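Local coordinates for plasmodesmata-located protein 5 (Arabidopsis thaliana, PDB 6GRE) that restricts cell-to-cell trafficking through plasmodesmata during salicylic acid-triggered immune responses by regulating callose deposition, and is required for systemic acquired resistance, at residues Val165-Gly170 / Lys204-Phe209. Sequence-based numbering, arbitrary orientation. Where two conformers were deposited one is given.
Sequences VAQCSG and KCYARF
V165-C168 and C205-R208 pair as neighbouring antiparallel strands of the five-stranded sheet in the second DUF26 (Gnk2-homologous) domain of the ectodomain; their axes come within 4.7 Å, with N-to-C directions 176° apart. The backbone evidence for the register is two reciprocal hydrogen-bonded pairs, V165 with R208 (R208 N to V165 O 2.8 Å) and Q167 with Y206 (Q167 N to Y206 O 3.0 Å), separated by the non-hydrogen-bonded pair A166-A207. C168-C205 is the next non-hydrogen-bonded pair, and a further bond from S169 N to K204 O (2.9 Å) carries the ladder one residue past the strand. Between these bonds, A166 CA lies 3.2 Å from Y206 O in a CA-H...O contact.

On the face bearing Q167 and Y206, the aromatic contact is a CH-pi interaction: Q167 CB lies over the Y206 ring, 4.2 Å from its centroid and 27° off the normal. A chi1 of 70° puts Y206 CG between its backbone N and carbonyl carbon, which lets the ring lean toward Q167. V165 runs alongside and brings CG1 to 4.1 Å from Y206 CE1. The R208 chain stretches out from CG to NE, and Y206 OH stands over one face of its guanidinium, offset toward the rim; NH1 and NH2 are hydrogen-bonded to Y201 OH and E101 O, fixing the group's position.

The other face is apolar and lies against helix 174-192, where L181 meets A166, C168 and C205, I185 meets A207, and disulfides C168-C177 and C205-C180 join sheet and helix.

At the polar end, the D171 carboxylate accepts a hydrogen bond from S169 OG at OD1 and forms a salt bridge with K204 NZ through OD2; NZ also hydrogen-bonds to V115 O and F112 O. The aliphatic part of the lysine passes alongside the serine, K204 CD lying 3.6 Å from S169 CB.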
loop_
_atom_site.group_PDB
_atom_site.type_symbol
_atom_site.label_atom_id
_atom_site.label_comp_id
_atom_site.label_asym_id
_atom_site.label_seq_id
_atom_site.Cartn_x
_atom_site.Cartn_y
_atom_site.Cartn_z
ATOM N N VAL A 165 -8.607 9.224 -2.235
ATOM C CA VAL A 165 -8.096 8.018 -2.846
ATOM C C VAL A 165 -8.194 6.901 -1.817
ATOM O O VAL A 165 -7.828 7.070 -0.642
ATOM C CB VAL A 165 -6.642 8.177 -3.320
ATOM C CG1 VAL A 165 -6.071 6.906 -3.949
ATOM C CG2 VAL A 165 -6.483 9.350 -4.265
ATOM N N ALA A 166 -8.586 5.728 -2.276
ATOM C CA ALA A 166 -8.553 4.519 -1.391
ATOM C C ALA A 166 -8.048 3.354 -2.206
ATOM O O ALA A 166 -8.350 3.236 -3.396
ATOM C CB ALA A 166 -9.883 4.195 -0.814
ATOM N N GLN A 167 -7.239 2.493 -1.616
ATOM C CA GLN A 167 -6.719 1.337 -2.376
ATOM C C GLN A 167 -6.564 0.161 -1.415
ATOM O O GLN A 167 -6.114 0.339 -0.256
ATOM C CB GLN A 167 -5.367 1.584 -3.066
ATOM C CG GLN A 167 -4.977 0.477 -4.076
ATOM C CD GLN A 167 -3.979 0.761 -5.211
ATOM O OE1 GLN A 167 -4.055 0.280 -6.393
ATOM N NE2 GLN A 167 -2.943 1.470 -4.845
ATOM N N CYS A 168 -6.957 -1.014 -1.883
ATOM C CA CYS A 168 -6.702 -2.281 -1.228
ATOM C C CYS A 168 -5.529 -2.996 -1.865
ATOM O O CYS A 168 -5.367 -2.955 -3.074
ATOM C CB CYS A 168 -7.849 -3.237 -1.457
ATOM S SG CYS A 168 -9.284 -2.659 -0.560
ATOM N N SER A 169 -4.735 -3.690 -1.052
ATOM C CA SER A 169 -3.751 -4.602 -1.559
ATOM C C SER A 169 -4.441 -5.554 -2.552
ATOM O O SER A 169 -5.498 -6.085 -2.266
ATOM C CB SER A 169 -3.137 -5.306 -0.397
ATOM O OG SER A 169 -1.989 -6.054 -0.768
ATOM N N GLY A 170 -3.761 -5.805 -3.671
ATOM C CA GLY A 170 -4.341 -6.494 -4.835
ATOM C C GLY A 170 -4.666 -7.941 -4.562
ATOM O O GLY A 170 -5.378 -8.542 -5.365
ATOM N N LYS A 204 -3.512 -3.876 4.997
ATOM C CA LYS A 204 -3.842 -4.327 3.664
ATOM C C LYS A 204 -4.670 -3.300 2.877
ATOM O O LYS A 204 -5.138 -3.651 1.811
ATOM C CB LYS A 204 -4.561 -5.687 3.724
ATOM C CG LYS A 204 -3.624 -6.882 3.894
ATOM C CD LYS A 204 -2.880 -7.237 2.627
ATOM C CE LYS A 204 -1.907 -8.396 2.744
ATOM N NZ LYS A 204 -2.625 -9.688 2.652
ATOM N N CYS A 205 -4.811 -2.073 3.351
ATOM C CA CYS A 205 -5.514 -1.069 2.560
ATOM C C CYS A 205 -5.234 0.315 3.127
ATOM O O CYS A 205 -4.720 0.468 4.244
ATOM C CB CYS A 205 -7.016 -1.303 2.489
ATOM S SG CYS A 205 -7.885 -1.076 4.053
ATOM N N TYR A 206 -5.609 1.343 2.360
ATOM C CA TYR A 206 -5.490 2.705 2.839
ATOM C C TYR A 206 -6.607 3.586 2.281
ATOM O O TYR A 206 -7.195 3.269 1.247
ATOM C CB TYR A 206 -4.131 3.340 2.533
ATOM C CG TYR A 206 -3.836 3.656 1.089
ATOM C CD1 TYR A 206 -4.388 4.775 0.491
ATOM C CD2 TYR A 206 -2.963 2.896 0.327
ATOM C CE1 TYR A 206 -4.102 5.119 -0.816
ATOM C CE2 TYR A 206 -2.645 3.245 -0.974
ATOM C CZ TYR A 206 -3.209 4.372 -1.541
ATOM O OH TYR A 206 -2.951 4.687 -2.838
ATOM N N ALA A 207 -6.864 4.683 2.976
ATOM C CA ALA A 207 -7.777 5.698 2.480
ATOM C C ALA A 207 -7.174 7.054 2.846
ATOM O O ALA A 207 -6.666 7.212 3.965
ATOM C CB ALA A 207 -9.145 5.538 3.069
ATOM N N ARG A 208 -7.235 8.029 1.938
ATOM C CA ARG A 208 -6.654 9.314 2.217
ATOM C C ARG A 208 -7.415 10.397 1.460
ATOM O O ARG A 208 -8.090 10.124 0.447
ATOM C CB ARG A 208 -5.169 9.324 1.835
ATOM C CG ARG A 208 -4.853 9.053 0.379
ATOM C CD ARG A 208 -3.346 8.885 0.157
ATOM N NE ARG A 208 -3.032 8.737 -1.260
ATOM C CZ ARG A 208 -2.047 7.992 -1.773
ATOM N NH1 ARG A 208 -1.267 7.253 -0.999
ATOM N NH2 ARG A 208 -1.835 8.015 -3.082
ATOM N N PHE A 209 -7.307 11.620 1.938
ATOM C CA PHE A 209 -7.909 12.731 1.239
ATOM C C PHE A 209 -7.059 13.982 1.439
ATOM O O PHE A 209 -6.277 14.109 2.377
ATOM C CB PHE A 209 -9.370 12.980 1.615
ATOM C CG PHE A 209 -9.596 13.772 2.877
ATOM C CD1 PHE A 209 -9.360 13.188 4.094
ATOM C CD2 PHE A 209 -10.126 15.050 2.850
ATOM C CE1 PHE A 209 -9.554 13.906 5.261
ATOM C CE2 PHE A 209 -10.372 15.753 4.013
ATOM C CZ PHE A 209 -10.096 15.172 5.228
#